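Local coordinates for protein disulfide oxidoreductase (Xylella fastidiosa, PDB 2REM) that probably oxidises pairs of cysteine thiols to disulfide bonds in periplasmic proteins, as a thioredoxin-fold enzyme of the DsbA subfamily, at residues L84-M94 against F117-F128; E31-H39 against V70-Y78. One frame throughout, in Å; residues are numbered along the deposited sequence.

In the fold
Interactions 1 and 2 illustrate how a thioredoxin-like protein uses aromatic packing in both a buried and a more peripheral contact. Interaction 2 is buried, its centre about 8 Å from that of the chain, and sets the end of strand 27-33 and the CxxC turn against helix 71-83. Interaction 1, its centre about 17 Å from the centre of the chain and about 15 Å from that of interaction 2, is partly buried, joining helix 87-101 and the turn before it to helices 111-119 and 125-132. Rings dominate both, but interaction 1 adds methionine sulfur, a bridging water and arginines at its margin. The two touch where Tyr35 packs on Met94.

Interaction 1. Residues L84-M94 against F117-F128; sequences LGVAKRSHTAM and FYAGYGVQPDRF
A largely apolar helix-to-helix contact, with three aromatic rings of 117-121 packed against serine, alanine, valine and methionine side chains of 84-94, joins the start of helix 87-101 to the end of helix 111-119 and the loop leading into helix 125-132. Ser90 sits at its middle: its CB stands over the centre of the Tyr121 ring, 3.6 Å from the centroid and 12° off the normal, a CH-pi contact. The hydroxyl turns back to the N-cap residue of its own helix (chi1 66°), where Ser90 OG donates to Val86 O at 2.6 Å. A water donates to Ser90 OG and also bonds Tyr118 OH, so this buried hydroxyl is used both ways and tied to the facing tyrosine. Both segments carry a Schellman motif, with Gly85 and Gly122 as the positive-phi residues; in the second, Val123 N bonds Tyr118 O and Gly122 N bonds Ala119 O. Met94, bent at chi2 and chi3, lays its sulfur over the Phe117 ring, SD lying 4.3 Å from the centroid, in a Met-aromatic contact, while CE lies over the same face and reaches Tyr118 OH at 3.4 Å. At the other end, Leu84 CD1 meets Val123 CG1 at 3.6 Å, and Leu84 CD2 touches the edge of the Arg127 guanidinium. Arg89 runs past Tyr121 in the opposite direction, its CD against ring atom CD1.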
loop_
_atom_site.group_PDB
_atom_site.type_symbol
_atom_site.label_atom_id
_atom_site.label_comp_id
_atom_site.label_asym_id
_atom_site.label_seq_id
_atom_site.Cartn_x
_atom_site.Cartn_y
_atom_site.Cartn_z
ATOM N N LEU A 84 -11.712 10.164 -0.707
ATOM C CA LEU A 84 -13.175 10.150 -0.695
ATOM C C LEU A 84 -13.756 9.260 0.421
ATOM O O LEU A 84 -14.943 9.230 0.623
ATOM C CB LEU A 84 -13.704 9.736 -2.083
ATOM C CG LEU A 84 -13.404 10.740 -3.209
ATOM C CD1 LEU A 84 -13.646 10.204 -4.604
ATOM C CD2 LEU A 84 -14.126 12.071 -2.979
ATOM N N GLY A 85 -12.885 8.575 1.157
ATOM C CA GLY A 85 -13.286 7.752 2.290
ATOM C C GLY A 85 -13.922 6.431 1.895
ATOM O O GLY A 85 -14.694 5.856 2.659
ATOM N N VAL A 86 -13.626 5.956 0.698
ATOM C CA VAL A 86 -14.202 4.708 0.219
ATOM C C VAL A 86 -13.140 3.669 -0.151
ATOM O O VAL A 86 -13.458 2.621 -0.709
ATOM C CB VAL A 86 -15.194 4.918 -0.978
ATOM C CG1 VAL A 86 -16.367 5.834 -0.574
ATOM C CG2 VAL A 86 -14.463 5.422 -2.226
ATOM N N ALA A 87 -11.872 3.954 0.152
ATOM C CA ALA A 87 -10.794 3.034 -0.187
ATOM C C ALA A 87 -10.951 1.728 0.593
ATOM O O ALA A 87 -10.951 0.635 -0.003
ATOM C CB ALA A 87 -9.424 3.673 0.087
ATOM N N LYS A 88 -11.099 1.839 1.918
ATOM C CA LYS A 88 -11.168 0.642 2.757
ATOM C C LYS A 88 -12.355 -0.250 2.351
ATOM O O LYS A 88 -12.217 -1.466 2.289
ATOM C CB LYS A 88 -11.241 1.004 4.250
ATOM C CG LYS A 88 -9.971 1.712 4.802
ATOM C CD LYS A 88 -9.929 1.667 6.330
ATOM C CE LYS A 88 -8.675 2.391 6.867
ATOM N NZ LYS A 88 -8.767 3.863 6.585
ATOM N N ARG A 89 -13.525 0.343 2.101
ATOM C CA ARG A 89 -14.702 -0.468 1.783
ATOM C C ARG A 89 -14.647 -1.064 0.363
ATOM O O ARG A 89 -15.348 -2.011 0.076
ATOM C CB ARG A 89 -15.974 0.367 1.912
ATOM C CG ARG A 89 -15.917 1.568 1.003
ATOM C CD ARG A 89 -17.197 2.346 0.919
ATOM N NE ARG A 89 -17.798 2.609 2.205
ATOM C CZ ARG A 89 -18.800 3.465 2.390
ATOM N NH1 ARG A 89 -19.291 4.156 1.365
ATOM N NH2 ARG A 89 -19.314 3.627 3.601
ATOM N N SER A 90 -13.831 -0.497 -0.516
ATOM C CA SER A 90 -13.835 -0.947 -1.909
ATOM C C SER A 90 -12.559 -1.724 -2.272
ATOM O O SER A 90 -12.413 -2.176 -3.405
ATOM C CB SER A 90 -14.024 0.246 -2.850
ATOM O OG SER A 90 -12.902 1.106 -2.769
ATOM N N HIS A 91 -11.644 -1.873 -1.316
ATOM C CA HIS A 91 -10.271 -2.307 -1.628
ATOM C C HIS A 91 -10.237 -3.726 -2.211
ATOM O O HIS A 91 -9.667 -3.966 -3.290
ATOM C CB HIS A 91 -9.419 -2.247 -0.350
ATOM C CG HIS A 91 -7.951 -2.200 -0.612
ATOM N ND1 HIS A 91 -7.071 -3.134 -0.109
ATOM C CD2 HIS A 91 -7.205 -1.316 -1.314
ATOM C CE1 HIS A 91 -5.843 -2.825 -0.491
ATOM N NE2 HIS A 91 -5.899 -1.732 -1.231
ATOM N N THR A 92 -10.834 -4.658 -1.484
ATOM C CA THR A 92 -10.997 -6.056 -1.918
ATOM C C THR A 92 -11.783 -6.117 -3.213
ATOM O O THR A 92 -11.402 -6.819 -4.144
ATOM C CB THR A 92 -11.719 -6.868 -0.844
ATOM O OG1 THR A 92 -10.918 -6.847 0.350
ATOM C CG2 THR A 92 -11.948 -8.315 -1.309
ATOM N N ALA A 93 -12.873 -5.355 -3.272
ATOM C CA ALA A 93 -13.695 -5.317 -4.476
ATOM C C ALA A 93 -12.913 -4.832 -5.703
ATOM O O ALA A 93 -13.105 -5.339 -6.828
ATOM C CB ALA A 93 -14.922 -4.442 -4.237
ATOM N N MET A 94 -12.030 -3.856 -5.509
ATOM C CA MET A 94 -11.218 -3.399 -6.632
ATOM C C MET A 94 -10.294 -4.530 -7.109
ATOM O O MET A 94 -10.205 -4.784 -8.288
ATOM C CB MET A 94 -10.431 -2.116 -6.318
ATOM C CG MET A 94 -9.512 -1.708 -7.469
ATOM S SD MET A 94 -10.404 -1.352 -9.010
ATOM C CE MET A 94 -10.869 0.315 -8.651
ATOM N N PHE A 117 -16.993 2.415 -11.236
ATOM C CA PHE A 117 -16.682 1.530 -10.129
ATOM C C PHE A 117 -17.039 2.183 -8.785
ATOM O O PHE A 117 -17.785 1.605 -7.969
ATOM C CB PHE A 117 -15.206 1.108 -10.158
ATOM C CG PHE A 117 -14.816 0.268 -8.993
ATOM C CD1 PHE A 117 -15.066 -1.105 -9.006
ATOM C CD2 PHE A 117 -14.293 0.849 -7.846
ATOM C CE1 PHE A 117 -14.743 -1.897 -7.924
ATOM C CE2 PHE A 117 -13.968 0.047 -6.729
ATOM C CZ PHE A 117 -14.182 -1.327 -6.787
ATOM N N TYR A 118 -16.510 3.390 -8.563
ATOM C CA TYR A 118 -16.709 4.066 -7.298
ATOM C C TYR A 118 -18.138 4.576 -7.120
ATOM O O TYR A 118 -18.596 4.760 -5.984
ATOM C CB TYR A 118 -15.642 5.160 -7.112
ATOM C CG TYR A 118 -14.299 4.506 -6.885
ATOM C CD1 TYR A 118 -14.035 3.835 -5.686
ATOM C CD2 TYR A 118 -13.309 4.534 -7.863
ATOM C CE1 TYR A 118 -12.810 3.204 -5.457
ATOM C CE2 TYR A 118 -12.050 3.906 -7.654
ATOM C CZ TYR A 118 -11.826 3.245 -6.449
ATOM O OH TYR A 118 -10.613 2.656 -6.218
ATOM N N ALA A 119 -18.854 4.761 -8.234
ATOM C CA ALA A 119 -20.283 5.070 -8.171
ATOM C C ALA A 119 -21.019 4.014 -7.336
ATOM O O ALA A 119 -22.029 4.305 -6.701
ATOM C CB ALA A 119 -20.892 5.164 -9.557
ATOM N N GLY A 120 -20.495 2.790 -7.325
ATOM C CA GLY A 120 -21.087 1.715 -6.562
ATOM C C GLY A 120 -20.927 1.942 -5.071
ATOM O O GLY A 120 -21.667 1.366 -4.279
ATOM N N TYR A 121 -19.954 2.775 -4.702
ATOM C CA TYR A 121 -19.694 3.108 -3.290
ATOM C C TYR A 121 -20.228 4.499 -2.901
ATOM O O TYR A 121 -19.802 5.080 -1.896
ATOM C CB TYR A 121 -18.202 2.942 -2.965
ATOM C CG TYR A 121 -17.819 1.516 -3.162
ATOM C CD1 TYR A 121 -18.040 0.572 -2.149
ATOM C CD2 TYR A 121 -17.360 1.065 -4.410
ATOM C CE1 TYR A 121 -17.748 -0.776 -2.352
ATOM C CE2 TYR A 121 -17.068 -0.270 -4.614
ATOM C CZ TYR A 121 -17.264 -1.177 -3.589
ATOM O OH TYR A 121 -17.008 -2.492 -3.806
ATOM N N GLY A 122 -21.189 4.993 -3.676
ATOM C CA GLY A 122 -21.864 6.249 -3.347
ATOM C C GLY A 122 -21.073 7.497 -3.722
ATOM O O GLY A 122 -21.431 8.604 -3.313
ATOM N N VAL A 123 -20.030 7.330 -4.520
ATOM C CA VAL A 123 -19.265 8.486 -5.010
ATOM C C VAL A 123 -19.859 9.012 -6.296
ATOM O O VAL A 123 -19.956 8.293 -7.306
ATOM C CB VAL A 123 -17.771 8.167 -5.251
ATOM C CG1 VAL A 123 -17.003 9.441 -5.658
ATOM C CG2 VAL A 123 -17.168 7.545 -3.996
ATOM N N GLN A 124 -20.243 10.283 -6.256
ATOM C CA GLN A 124 -20.709 10.964 -7.435
ATOM C C GLN A 124 -19.584 10.956 -8.457
ATOM O O GLN A 124 -18.471 11.320 -8.135
ATOM C CB GLN A 124 -21.077 12.408 -7.088
ATOM C CG GLN A 124 -22.365 12.524 -6.293
ATOM C CD GLN A 124 -23.601 12.245 -7.134
ATOM O OE1 GLN A 124 -23.532 12.125 -8.362
ATOM N NE2 GLN A 124 -24.742 12.205 -6.477
ATOM N N PRO A 125 -19.871 10.524 -9.689
ATOM C CA PRO A 125 -18.852 10.414 -10.729
ATOM C C PRO A 125 -18.113 11.714 -10.997
ATOM O O PRO A 125 -16.913 11.674 -11.256
ATOM C CB PRO A 125 -19.647 10.030 -11.985
ATOM C CG PRO A 125 -20.925 9.573 -11.526
ATOM C CD PRO A 125 -21.199 10.096 -10.158
ATOM N N ASP A 126 -18.808 12.856 -10.938
ATOM C CA ASP A 126 -18.130 14.148 -11.134
ATOM C C ASP A 126 -17.162 14.422 -9.979
ATOM O O ASP A 126 -16.090 14.993 -10.177
ATOM C CB ASP A 126 -19.133 15.300 -11.234
ATOM C CG ASP A 126 -19.845 15.353 -12.581
ATOM O OD1 ASP A 126 -19.651 14.444 -13.434
ATOM O OD2 ASP A 126 -20.597 16.339 -12.788
ATOM N N ARG A 127 -17.559 14.031 -8.775
ATOM C CA ARG A 127 -16.658 14.114 -7.628
ATOM C C ARG A 127 -15.482 13.142 -7.758
ATOM O O ARG A 127 -14.336 13.503 -7.432
ATOM C CB ARG A 127 -17.371 13.914 -6.286
ATOM C CG ARG A 127 -16.485 14.385 -5.115
ATOM C CD ARG A 127 -17.172 14.385 -3.744
ATOM N NE ARG A 127 -17.037 15.676 -3.030
ATOM C CZ ARG A 127 -15.914 16.152 -2.468
ATOM N NH1 ARG A 127 -14.766 15.482 -2.534
ATOM N NH2 ARG A 127 -15.932 17.329 -1.838
ATOM N N PHE A 128 -15.745 11.917 -8.199
ATOM C CA PHE A 128 -14.636 11.014 -8.431
ATOM C C PHE A 128 -13.637 11.627 -9.413
ATOM O O PHE A 128 -12.447 11.641 -9.135
ATOM C CB PHE A 128 -15.013 9.628 -8.943
ATOM C CG PHE A 128 -13.805 8.731 -9.037
ATOM C CD1 PHE A 128 -13.293 8.142 -7.884
ATOM C CD2 PHE A 128 -13.103 8.604 -10.235
ATOM C CE1 PHE A 128 -12.136 7.374 -7.943
ATOM C CE2 PHE A 128 -11.929 7.827 -10.308
ATOM C CZ PHE A 128 -11.457 7.217 -9.166
HETATM O O HOH W 1 -10.363 1.532 -3.994
#

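Interaction 2. Residues E31-H39 against V70-Y78; sequences EIFGYTCPH and VWDPFARAY
Thr36 spreads its two branches over two aromatic side chains of the facing helix. Its OG1 lies over one face of the Trp71 indole, offset toward the rim and 3.8 Å from Trp71 CE3, whereas its methyl CG2 presses obliquely on the Phe74 ring, 3.2 Å from Phe74 CD2. The chi1 of 60° produces this division, placing OG1 between the backbone N and the carbonyl carbon and CG2 anti to that carbon. Gly34 CA packs at 3.8 Å from Trp71 CZ3, the bare backbone lying directly against the indole. Beyond it, Cys37 CB meets Trp71 CH2 at 4.0 Å.

One turn beyond Phe74, the contact is mainly between rings. Phe33 directs its edge at the face of Tyr78 in a T-shaped pair, with centroids 5.0 Å apart and planes at 81°; the leading atom, Phe33 CZ, stands above the rim side of the ring. Tyr35 approaches the same tyrosine differently, its OH lying in the plane of the Tyr78 ring at the edge, 3.4 Å from Tyr78 CD1. Thus Tyr78 is met over a face and at an edge by residues two apart in the chain, and Phe33 CE1 in turn covers the centre of the Tyr35 ring. Met94 and Ile98 of helix 87-101 also pack on Tyr35, whose carbonyl is hydrogen-bonded by His99.

Gly34 to Cys37 form a type I turn, closed by Cys37 N to Gly34 O at 3.1 Å, and Cys37 is the N-cap of helix 38-52. This passage from strand to CxxC helix start is characteristic of redox-active thioredoxin-fold oxidoreductases such as DsbA, and Cys37 with Cys40 is the predicted redox pair, not disulfide-bonded here.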
loop_
_atom_site.group_PDB
_atom_site.type_symbol
_atom_site.label_atom_id
_atom_site.label_comp_id
_atom_site.label_asym_id
_atom_site.label_seq_id
_atom_site.Cartn_x
_atom_site.Cartn_y
_atom_site.Cartn_z
ATOM N N GLU A 31 2.562 -1.134 3.467
ATOM C CA GLU A 31 2.546 -2.035 2.310
ATOM C C GLU A 31 2.459 -1.201 1.049
ATOM O O GLU A 31 1.469 -0.484 0.842
ATOM C CB GLU A 31 1.335 -2.962 2.310
ATOM C CG GLU A 31 1.432 -4.017 1.178
ATOM C CD GLU A 31 0.080 -4.504 0.651
ATOM O OE1 GLU A 31 -0.942 -3.818 0.845
ATOM O OE2 GLU A 31 0.050 -5.581 0.021
ATOM N N ILE A 32 3.490 -1.299 0.223
ATOM C CA ILE A 32 3.467 -0.766 -1.132
ATOM C C ILE A 32 2.781 -1.844 -1.948
ATOM O O ILE A 32 3.208 -3.008 -1.960
ATOM C CB ILE A 32 4.875 -0.455 -1.678
ATOM C CG1 ILE A 32 5.612 0.509 -0.730
ATOM C CG2 ILE A 32 4.803 0.057 -3.146
ATOM C CD1 ILE A 32 7.051 0.826 -1.146
ATOM N N PHE A 33 1.652 -1.474 -2.555
ATOM C CA PHE A 33 0.841 -2.430 -3.289
ATOM C C PHE A 33 0.416 -1.763 -4.602
ATOM O O PHE A 33 0.469 -0.530 -4.748
ATOM C CB PHE A 33 -0.436 -2.762 -2.487
ATOM C CG PHE A 33 -1.484 -1.681 -2.605
ATOM C CD1 PHE A 33 -2.525 -1.791 -3.535
ATOM C CD2 PHE A 33 -1.388 -0.531 -1.844
ATOM C CE1 PHE A 33 -3.431 -0.770 -3.690
ATOM C CE2 PHE A 33 -2.310 0.484 -1.988
ATOM C CZ PHE A 33 -3.322 0.364 -2.904
ATOM N N GLY A 34 -0.003 -2.576 -5.545
ATOM C CA GLY A 34 -0.758 -2.086 -6.691
ATOM C C GLY A 34 -2.007 -2.939 -6.855
ATOM O O GLY A 34 -1.967 -4.163 -6.688
ATOM N N TYR A 35 -3.122 -2.302 -7.193
ATOM C CA TYR A 35 -4.346 -3.008 -7.561
ATOM C C TYR A 35 -4.150 -3.957 -8.742
ATOM O O TYR A 35 -4.801 -5.004 -8.828
ATOM C CB TYR A 35 -5.451 -1.991 -7.872
ATOM C CG TYR A 35 -6.137 -1.414 -6.647
ATOM C CD1 TYR A 35 -6.632 -2.255 -5.640
ATOM C CD2 TYR A 35 -6.334 -0.045 -6.518
ATOM C CE1 TYR A 35 -7.262 -1.741 -4.535
ATOM C CE2 TYR A 35 -6.993 0.484 -5.408
ATOM C CZ TYR A 35 -7.444 -0.383 -4.424
ATOM O OH TYR A 35 -8.092 0.094 -3.336
ATOM N N THR A 36 -3.219 -3.611 -9.632
ATOM C CA THR A 36 -2.953 -4.423 -10.818
ATOM C C THR A 36 -2.131 -5.660 -10.517
ATOM O O THR A 36 -1.965 -6.518 -11.384
ATOM C CB THR A 36 -2.211 -3.630 -11.945
ATOM O OG1 THR A 36 -0.957 -3.145 -11.467
ATOM C CG2 THR A 36 -3.054 -2.476 -12.454
ATOM N N CYS A 37 -1.600 -5.727 -9.301
ATOM C CA CYS A 37 -0.702 -6.799 -8.909
ATOM C C CYS A 37 -1.476 -7.988 -8.356
ATOM O O CYS A 37 -2.154 -7.868 -7.335
ATOM C CB CYS A 37 0.271 -6.289 -7.864
ATOM S SG CYS A 37 1.352 -7.556 -7.312
ATOM N N PRO A 38 -1.400 -9.138 -9.032
ATOM C CA PRO A 38 -2.158 -10.282 -8.497
ATOM C C PRO A 38 -1.601 -10.773 -7.154
ATOM O O PRO A 38 -2.358 -11.301 -6.357
ATOM C CB PRO A 38 -2.030 -11.340 -9.586
ATOM C CG PRO A 38 -0.838 -10.946 -10.375
ATOM C CD PRO A 38 -0.702 -9.467 -10.283
ATOM N N HIS A 39 -0.306 -10.572 -6.896
ATOM C CA HIS A 39 0.252 -10.914 -5.577
ATOM C C HIS A 39 -0.387 -10.070 -4.480
ATOM O O HIS A 39 -0.781 -10.590 -3.432
ATOM C CB HIS A 39 1.776 -10.794 -5.551
ATOM C CG HIS A 39 2.448 -11.590 -6.620
ATOM N ND1 HIS A 39 3.098 -11.006 -7.687
ATOM C CD2 HIS A 39 2.531 -12.926 -6.815
ATOM C CE1 HIS A 39 3.564 -11.947 -8.488
ATOM N NE2 HIS A 39 3.235 -13.122 -7.981
ATOM N N VAL A 70 0.755 1.047 -16.287
ATOM C CA VAL A 70 -0.573 0.666 -15.814
ATOM C C VAL A 70 -0.758 0.893 -14.322
ATOM O O VAL A 70 -1.882 1.013 -13.850
ATOM C CB VAL A 70 -0.935 -0.815 -16.161
ATOM C CG1 VAL A 70 -0.937 -1.030 -17.681
ATOM C CG2 VAL A 70 0.009 -1.799 -15.461
ATOM N N TRP A 71 0.345 0.922 -13.572
ATOM C CA TRP A 71 0.268 1.071 -12.126
ATOM C C TRP A 71 -0.333 2.416 -11.744
ATOM O O TRP A 71 -1.037 2.519 -10.749
ATOM C CB TRP A 71 1.674 0.982 -11.525
ATOM C CG TRP A 71 2.365 -0.333 -11.774
ATOM C CD1 TRP A 71 3.030 -0.736 -12.906
ATOM C CD2 TRP A 71 2.438 -1.420 -10.855
ATOM N NE1 TRP A 71 3.550 -2.009 -12.723
ATOM C CE2 TRP A 71 3.188 -2.449 -11.472
ATOM C CE3 TRP A 71 1.969 -1.613 -9.546
ATOM C CZ2 TRP A 71 3.465 -3.655 -10.827
ATOM C CZ3 TRP A 71 2.253 -2.802 -8.912
ATOM C CH2 TRP A 71 2.988 -3.810 -9.552
ATOM N N ASP A 72 -0.021 3.451 -12.525
ATOM C CA ASP A 72 -0.262 4.827 -12.067
ATOM C C ASP A 72 -1.734 5.202 -11.959
ATOM O O ASP A 72 -2.121 5.756 -10.942
ATOM C CB ASP A 72 0.523 5.846 -12.897
ATOM C CG ASP A 72 2.001 5.803 -12.609
ATOM O OD1 ASP A 72 2.452 4.954 -11.816
ATOM O OD2 ASP A 72 2.720 6.639 -13.177
ATOM N N PRO A 73 -2.561 4.898 -12.990
ATOM C CA PRO A 73 -3.992 5.125 -12.837
ATOM C C PRO A 73 -4.567 4.459 -11.597
ATOM O O PRO A 73 -5.421 5.044 -10.904
ATOM C CB PRO A 73 -4.591 4.496 -14.107
ATOM C CG PRO A 73 -3.537 4.617 -15.115
ATOM C CD PRO A 73 -2.240 4.401 -14.351
ATOM N N PHE A 74 -4.086 3.250 -11.290
ATOM C CA PHE A 74 -4.606 2.550 -10.127
ATOM C C PHE A 74 -4.074 3.075 -8.818
ATOM O O PHE A 74 -4.747 2.984 -7.781
ATOM C CB PHE A 74 -4.386 1.049 -10.268
ATOM C CG PHE A 74 -5.289 0.451 -11.256
ATOM C CD1 PHE A 74 -6.618 0.208 -10.915
ATOM C CD2 PHE A 74 -4.859 0.199 -12.560
ATOM C CE1 PHE A 74 -7.515 -0.335 -11.842
ATOM C CE2 PHE A 74 -5.752 -0.343 -13.490
ATOM C CZ PHE A 74 -7.095 -0.600 -13.107
ATOM N N ALA A 75 -2.863 3.629 -8.861
ATOM C CA ALA A 75 -2.356 4.331 -7.690
ATOM C C ALA A 75 -3.263 5.525 -7.434
ATOM O O ALA A 75 -3.636 5.819 -6.308
ATOM C CB ALA A 75 -0.942 4.821 -7.928
ATOM N N ARG A 76 -3.559 6.260 -8.500
ATOM C CA ARG A 76 -4.390 7.429 -8.393
ATOM C C ARG A 76 -5.825 7.056 -7.973
ATOM O O ARG A 76 -6.441 7.772 -7.179
ATOM C CB ARG A 76 -4.327 8.211 -9.717
ATOM C CG ARG A 76 -4.508 9.680 -9.567
ATOM C CD ARG A 76 -4.280 10.379 -10.913
ATOM N NE ARG A 76 -2.870 10.471 -11.271
ATOM C CZ ARG A 76 -2.011 11.383 -10.825
ATOM N NH1 ARG A 76 -0.758 11.344 -11.274
ATOM N NH2 ARG A 76 -2.392 12.342 -9.946
ATOM N N ALA A 77 -6.333 5.936 -8.492
ATOM C CA ALA A 77 -7.623 5.395 -8.085
ATOM C C ALA A 77 -7.645 5.184 -6.569
ATOM O O ALA A 77 -8.546 5.633 -5.895
ATOM C CB ALA A 77 -7.913 4.082 -8.778
ATOM N N TYR A 78 -6.659 4.459 -6.059
ATOM C CA TYR A 78 -6.582 4.232 -4.624
ATOM C C TYR A 78 -6.615 5.535 -3.845
ATOM O O TYR A 78 -7.367 5.677 -2.893
ATOM C CB TYR A 78 -5.315 3.449 -4.241
ATOM C CG TYR A 78 -5.220 3.372 -2.735
ATOM C CD1 TYR A 78 -6.039 2.486 -2.021
ATOM C CD2 TYR A 78 -4.342 4.215 -2.026
ATOM C CE1 TYR A 78 -5.999 2.445 -0.620
ATOM C CE2 TYR A 78 -4.279 4.178 -0.631
ATOM C CZ TYR A 78 -5.109 3.294 0.054
ATOM O OH TYR A 78 -5.052 3.244 1.417
#